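Local coordinates for protein endonuclease NucS (Pyrococcus abyssi, PDB 2VLD) that cleaves the 3' and 5' single-stranded ends of branched DNA structures and binds single-stranded DNA, working as a homodimer that also interacts with PCNA, at residues A[178-183]-A[207-212]; A[183-188]-A[218-223]. The protein carries 2 engineered substitutions. All blocks are in the same frame, centred on the assembly; numbering follows the deposited sequence.

Contact 1: A[178-183]-A[207-212]; sequences RKADLH and LVAPSL
Ala180 and Ser211 join the two segments through a nearly straight backbone hydrogen bond, Ala180 N to Ser211 O at 2.7 Å with 172° at the hydrogen. The carbonyl of Ala180 faces Leu212, whose CA comes to 3.3 Å from Ala180 O in a CH...O contact, and the backbone of Thr213 bonds to Ala180 as well. A single beta bridge, Ala180 with Leu212, pairs the two segments. The methyl of Ala180 packs against Leu207, Ala209 and Leu212. Leu207 sets CG opposite its backbone N (chi1 -151°) and brings CD1 to 3.5 Å from Ala180 CB. The methyls of Ala180 and Ala209 meet CB to CB at 3.9 Å, and Leu212 lays its own CB against that of Ala180 at 3.8 Å. In the nuclease domain, of the PD-(D/E)XK clan, the contact joins elements of the beta-alpha-beta unit of strand 170-175, helix 182-199 and strand 203-209: the link entering the helix is stitched to the turn leaving the second strand. On the solvent side runs Lys179. Its CB lies 4.1 Å from Ser211 OG, and CG comes nearest, 3.1 Å from that same hydroxyl oxygen. Beyond this the chain bends: Lys179 CD passes Leu212 C at 4.2 Å, CE continues without a close neighbour in 207-212, and NZ ends near Ser211 OG without a hydrogen bond. One residue before Lys179, the carbonyl oxygen of Arg178 faces Pro210 CD and the methyl of Ala209. Asp181 turns away from the 207-212 turn and caps the helix, its OD1 accepting the backbone N of Ala184.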
loop_
_atom_site.group_PDB
_atom_site.type_symbol
_atom_site.label_atom_id
_atom_site.label_comp_id
_atom_site.label_asym_id
_atom_site.label_seq_id
_atom_site.Cartn_x
_atom_site.Cartn_y
_atom_site.Cartn_z
ATOM N N ARG A 178 -25.771 12.769 -12.778
ATOM C CA ARG A 178 -25.110 13.682 -13.713
ATOM C C ARG A 178 -25.322 13.178 -15.137
ATOM O O ARG A 178 -26.043 12.197 -15.346
ATOM C CB ARG A 178 -23.614 13.783 -13.390
ATOM C CG ARG A 178 -23.318 14.463 -12.060
ATOM C CD ARG A 178 -21.822 14.714 -11.844
ATOM N NE ARG A 178 -21.576 15.670 -10.756
ATOM C CZ ARG A 178 -21.284 15.343 -9.496
ATOM N NH1 ARG A 178 -21.187 14.068 -9.123
ATOM N NH2 ARG A 178 -21.085 16.302 -8.599
ATOM N N LYS A 179 -24.716 13.850 -16.117
ATOM C CA LYS A 179 -24.703 13.346 -17.487
ATOM C C LYS A 179 -24.201 11.907 -17.491
ATOM O O LYS A 179 -23.125 11.616 -16.962
ATOM C CB LYS A 179 -23.795 14.193 -18.381
ATOM C CG LYS A 179 -24.502 15.177 -19.301
ATOM C CD LYS A 179 -23.750 15.282 -20.624
ATOM C CE LYS A 179 -23.522 16.729 -21.054
ATOM N NZ LYS A 179 -24.781 17.469 -21.359
ATOM N N ALA A 180 -24.989 11.014 -18.077
ATOM C CA ALA A 180 -24.621 9.610 -18.151
ATOM C C ALA A 180 -23.573 9.391 -19.228
ATOM O O ALA A 180 -23.756 9.797 -20.367
ATOM C CB ALA A 180 -25.842 8.755 -18.411
ATOM N N ASP A 181 -22.473 8.752 -18.852
ATOM C CA ASP A 181 -21.387 8.472 -19.780
ATOM C C ASP A 181 -21.392 7.046 -20.312
ATOM O O ASP A 181 -22.273 6.240 -20.006
ATOM C CB ASP A 181 -20.015 8.816 -19.169
ATOM C CG ASP A 181 -19.787 8.190 -17.780
ATOM O OD1 ASP A 181 -20.433 7.178 -17.416
ATOM O OD2 ASP A 181 -18.930 8.724 -17.043
ATOM N N LEU A 182 -20.376 6.756 -21.116
ATOM C CA LEU A 182 -20.172 5.450 -21.714
ATOM C C LEU A 182 -20.038 4.393 -20.632
ATOM O O LEU A 182 -20.578 3.295 -20.763
ATOM C CB LEU A 182 -18.907 5.498 -22.574
ATOM C CG LEU A 182 -18.756 4.699 -23.873
ATOM C CD1 LEU A 182 -20.011 4.713 -24.738
ATOM C CD2 LEU A 182 -17.561 5.241 -24.659
ATOM N N HIS A 183 -19.334 4.748 -19.556
ATOM C CA HIS A 183 -19.104 3.834 -18.445
ATOM C C HIS A 183 -20.407 3.386 -17.800
ATOM O O HIS A 183 -20.596 2.201 -17.540
ATOM C CB HIS A 183 -18.169 4.448 -17.396
ATOM C CG HIS A 183 -17.786 3.490 -16.314
ATOM N ND1 HIS A 183 -18.452 3.423 -15.108
ATOM C CD2 HIS A 183 -16.839 2.523 -16.277
ATOM C CE1 HIS A 183 -17.919 2.467 -14.369
ATOM N NE2 HIS A 183 -16.937 1.908 -15.054
ATOM N N LEU A 207 -31.471 3.240 -18.601
ATOM C CA LEU A 207 -30.563 4.176 -17.965
ATOM C C LEU A 207 -31.327 5.430 -17.558
ATOM O O LEU A 207 -31.823 6.147 -18.416
ATOM C CB LEU A 207 -29.477 4.565 -18.962
ATOM C CG LEU A 207 -28.068 4.966 -18.534
ATOM C CD1 LEU A 207 -27.556 5.895 -19.611
ATOM C CD2 LEU A 207 -28.004 5.641 -17.178
ATOM N N VAL A 208 -31.414 5.696 -16.258
ATOM C CA VAL A 208 -32.153 6.857 -15.753
ATOM C C VAL A 208 -31.208 7.957 -15.268
ATOM O O VAL A 208 -30.495 7.784 -14.280
ATOM C CB VAL A 208 -33.139 6.474 -14.619
ATOM C CG1 VAL A 208 -33.943 7.682 -14.178
ATOM C CG2 VAL A 208 -34.064 5.357 -15.060
ATOM N N ALA A 209 -31.222 9.088 -15.968
ATOM C CA ALA A 209 -30.308 10.197 -15.717
ATOM C C ALA A 209 -30.941 11.495 -16.226
ATOM O O ALA A 209 -31.959 11.437 -16.912
ATOM C CB ALA A 209 -28.970 9.936 -16.408
ATOM N N PRO A 210 -30.368 12.672 -15.875
ATOM C CA PRO A 210 -30.870 13.941 -16.434
ATOM C C PRO A 210 -30.524 14.153 -17.912
ATOM O O PRO A 210 -31.222 14.894 -18.610
ATOM C CB PRO A 210 -30.173 15.010 -15.581
ATOM C CG PRO A 210 -29.542 14.279 -14.442
ATOM C CD PRO A 210 -29.263 12.908 -14.929
ATOM N N SER A 211 -29.453 13.508 -18.370
ATOM C CA SER A 211 -28.984 13.604 -19.749
ATOM C C SER A 211 -27.841 12.623 -19.946
ATOM O O SER A 211 -27.390 11.995 -18.990
ATOM C CB SER A 211 -28.506 15.020 -20.061
ATOM O OG SER A 211 -27.614 15.475 -19.060
ATOM N N LEU A 212 -27.365 12.498 -21.181
ATOM C CA LEU A 212 -26.309 11.540 -21.484
ATOM C C LEU A 212 -25.439 11.979 -22.653
ATOM O O LEU A 212 -25.896 12.720 -23.517
ATOM C CB LEU A 212 -26.904 10.146 -21.741
ATOM C CG LEU A 212 -27.690 9.858 -23.025
ATOM C CD1 LEU A 212 -27.922 8.378 -23.146
ATOM C CD2 LEU A 212 -29.018 10.591 -23.060
#

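Contact 2: A[183-188]-A[218-223]; sequences HAVSQM and KLLEKE. Engineered in segment 183-188: Met188 (natural residue Leu).
Val185 of helix 182-199 points between Leu219 and Leu220 of helix 214-223 and meets both with its branches. CG1, anti to the backbone N (chi1 177°), reaches Leu220 CD2 at 3.7 Å and Leu219 CG at 3.9 Å, while CG2 rests on Leu220 CG, also at 3.9 Å. From the buried side Met188, an engineered substitution for leucine present as selenomethionine, bends at its last torsion, and its CE approaches Leu220 CD2 at 3.6 Å, the two side chains crossing nearly at right angles. These helices follow successive parallel strands of the PD-(D/E)XK nuclease sheet; their local axes run 29° apart, 9.8 Å at closest approach. Cutting Val185 back to an alanine here removes both branches and is likely to deprive Leu219 CG of its neighbour across the contact, with Met188 CE alone left against Leu220 CD2. Toward solvent the contact thins out: Leu219, partly exposed, slides past Val185 and touches Ser186 OG with CD2 at 3.9 Å, but that hydroxyl is engaged with the backbone O of Leu182, one turn back. Farther along, Glu223 OE2 forms a salt bridge with Lys189 NZ of helix 182-199.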
loop_
_atom_site.group_PDB
_atom_site.type_symbol
_atom_site.label_atom_id
_atom_site.label_comp_id
_atom_site.label_asym_id
_atom_site.label_seq_id
_atom_site.Cartn_x
_atom_site.Cartn_y
_atom_site.Cartn_z
ATOM N N HIS A 183 -19.334 4.748 -19.556
ATOM C CA HIS A 183 -19.104 3.834 -18.445
ATOM C C HIS A 183 -20.407 3.386 -17.800
ATOM O O HIS A 183 -20.596 2.201 -17.540
ATOM C CB HIS A 183 -18.169 4.448 -17.396
ATOM C CG HIS A 183 -17.786 3.490 -16.314
ATOM N ND1 HIS A 183 -18.452 3.423 -15.108
ATOM C CD2 HIS A 183 -16.839 2.523 -16.277
ATOM C CE1 HIS A 183 -17.919 2.467 -14.369
ATOM N NE2 HIS A 183 -16.937 1.908 -15.054
ATOM N N ALA A 184 -21.299 4.341 -17.552
ATOM C CA ALA A 184 -22.634 4.041 -17.048
ATOM C C ALA A 184 -23.318 2.977 -17.900
ATOM O O ALA A 184 -23.785 1.969 -17.375
ATOM C CB ALA A 184 -23.472 5.297 -16.985
ATOM N N VAL A 185 -23.353 3.189 -19.213
ATOM C CA VAL A 185 -24.031 2.256 -20.107
ATOM C C VAL A 185 -23.414 0.855 -20.017
ATOM O O VAL A 185 -24.139 -0.133 -19.916
ATOM C CB VAL A 185 -24.078 2.779 -21.573
ATOM C CG1 VAL A 185 -24.730 1.755 -22.507
ATOM C CG2 VAL A 185 -24.847 4.083 -21.642
ATOM N N SER A 186 -22.085 0.780 -20.031
ATOM C CA SER A 186 -21.360 -0.493 -19.906
ATOM C C SER A 186 -21.647 -1.177 -18.575
ATOM O O SER A 186 -21.780 -2.411 -18.509
ATOM C CB SER A 186 -19.855 -0.261 -20.014
ATOM O OG SER A 186 -19.542 0.461 -21.189
ATOM N N GLN A 187 -21.728 -0.368 -17.518
ATOM C CA GLN A 187 -22.079 -0.864 -16.199
ATOM C C GLN A 187 -23.461 -1.523 -16.284
ATOM O O GLN A 187 -23.614 -2.716 -15.993
ATOM C CB GLN A 187 -21.994 0.256 -15.145
ATOM C CG GLN A 187 -22.073 -0.248 -13.700
ATOM C CD GLN A 187 -21.480 0.701 -12.634
ATOM O OE1 GLN A 187 -20.272 0.971 -12.626
ATOM N NE2 GLN A 187 -22.324 1.160 -11.701
HETATM N N MSE A 188 -24.452 -0.769 -16.753
HETATM C CA MSE A 188 -25.798 -1.305 -16.884
HETATM C C MSE A 188 -25.855 -2.543 -17.785
HETATM O O MSE A 188 -26.548 -3.524 -17.466
HETATM C CB MSE A 188 -26.754 -0.245 -17.398
HETATM C CG MSE A 188 -28.171 -0.754 -17.459
HETATM SE SE MSE A 188 -29.405 0.672 -17.894
HETATM C CE MSE A 188 -28.908 0.912 -19.751
ATOM N N LYS A 218 -25.345 6.420 -28.167
ATOM C CA LYS A 218 -24.895 5.529 -29.231
ATOM C C LYS A 218 -24.854 4.083 -28.762
ATOM O O LYS A 218 -25.562 3.233 -29.301
ATOM C CB LYS A 218 -23.510 5.947 -29.733
ATOM C CG LYS A 218 -23.399 6.059 -31.246
ATOM C CD LYS A 218 -23.691 7.480 -31.696
ATOM C CE LYS A 218 -23.808 7.563 -33.192
ATOM N NZ LYS A 218 -25.163 7.135 -33.649
ATOM N N LEU A 219 -24.039 3.816 -27.743
ATOM C CA LEU A 219 -23.869 2.462 -27.231
ATOM C C LEU A 219 -25.180 1.864 -26.726
ATOM O O LEU A 219 -25.367 0.653 -26.777
ATOM C CB LEU A 219 -22.780 2.412 -26.153
ATOM C CG LEU A 219 -22.389 1.045 -25.576
ATOM C CD1 LEU A 219 -21.976 0.055 -26.649
ATOM C CD2 LEU A 219 -21.285 1.190 -24.545
ATOM N N LEU A 220 -26.090 2.716 -26.261
ATOM C CA LEU A 220 -27.426 2.269 -25.880
ATOM C C LEU A 220 -28.179 1.721 -27.088
ATOM O O LEU A 220 -28.638 0.575 -27.070
ATOM C CB LEU A 220 -28.237 3.400 -25.238
ATOM C CG LEU A 220 -28.042 3.843 -23.788
ATOM C CD1 LEU A 220 -28.961 5.017 -23.495
ATOM C CD2 LEU A 220 -28.302 2.716 -22.799
ATOM N N GLU A 221 -28.300 2.541 -28.133
ATOM C CA GLU A 221 -28.989 2.138 -29.359
ATOM C C GLU A 221 -28.359 0.864 -29.888
ATOM O O GLU A 221 -29.045 -0.127 -30.147
ATOM C CB GLU A 221 -28.885 3.227 -30.422
ATOM C CG GLU A 221 -29.821 4.410 -30.241
ATOM C CD GLU A 221 -29.434 5.580 -31.134
ATOM O OE1 GLU A 221 -28.916 5.344 -32.252
ATOM O OE2 GLU A 221 -29.640 6.740 -30.718
ATOM N N LYS A 222 -27.036 0.913 -30.022
ATOM C CA LYS A 222 -26.223 -0.207 -30.474
ATOM C C LYS A 222 -26.494 -1.484 -29.687
ATOM O O LYS A 222 -26.284 -2.584 -30.200
ATOM C CB LYS A 222 -24.746 0.164 -30.341
ATOM C CG LYS A 222 -23.766 -0.811 -30.984
ATOM C CD LYS A 222 -22.357 -0.630 -30.416
ATOM C CE LYS A 222 -21.681 0.640 -30.927
ATOM N NZ LYS A 222 -20.488 0.980 -30.108
ATOM N N GLU A 223 -26.973 -1.333 -28.449
ATOM C CA GLU A 223 -26.992 -2.434 -27.488
ATOM C C GLU A 223 -28.380 -2.931 -27.105
ATOM O O GLU A 223 -28.511 -3.950 -26.426
ATOM C CB GLU A 223 -26.222 -2.032 -26.231
ATOM C CG GLU A 223 -25.602 -3.196 -25.491
ATOM C CD GLU A 223 -24.517 -3.889 -26.295
ATOM O OE1 GLU A 223 -23.518 -3.228 -26.652
ATOM O OE2 GLU A 223 -24.662 -5.101 -26.553
#

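How the contacts relate
Along the chain the segments come in the order 178-183, 183-188, 207-212 and 218-223, so the two contacts cross. Contact 1 closes a loop made of most of helix 182-199 and strand 203-209; before that loop ends, contact 2 has already begun, and it closes only in the following helix, 214-223. The segments overlap at His183, which touches neither partner segment but stacks on His38 and hydrogen-bonds Glu101, both of the second subunit. The apolar core continues between the contacts through Leu207 on Val185 and Leu212 on Leu220, with Leu182 on Leu219 at the exposed margin. Contact 1 ties the link into helix 182-199 to the end of strand 203-209; contact 2 packs that helix on helix 214-223.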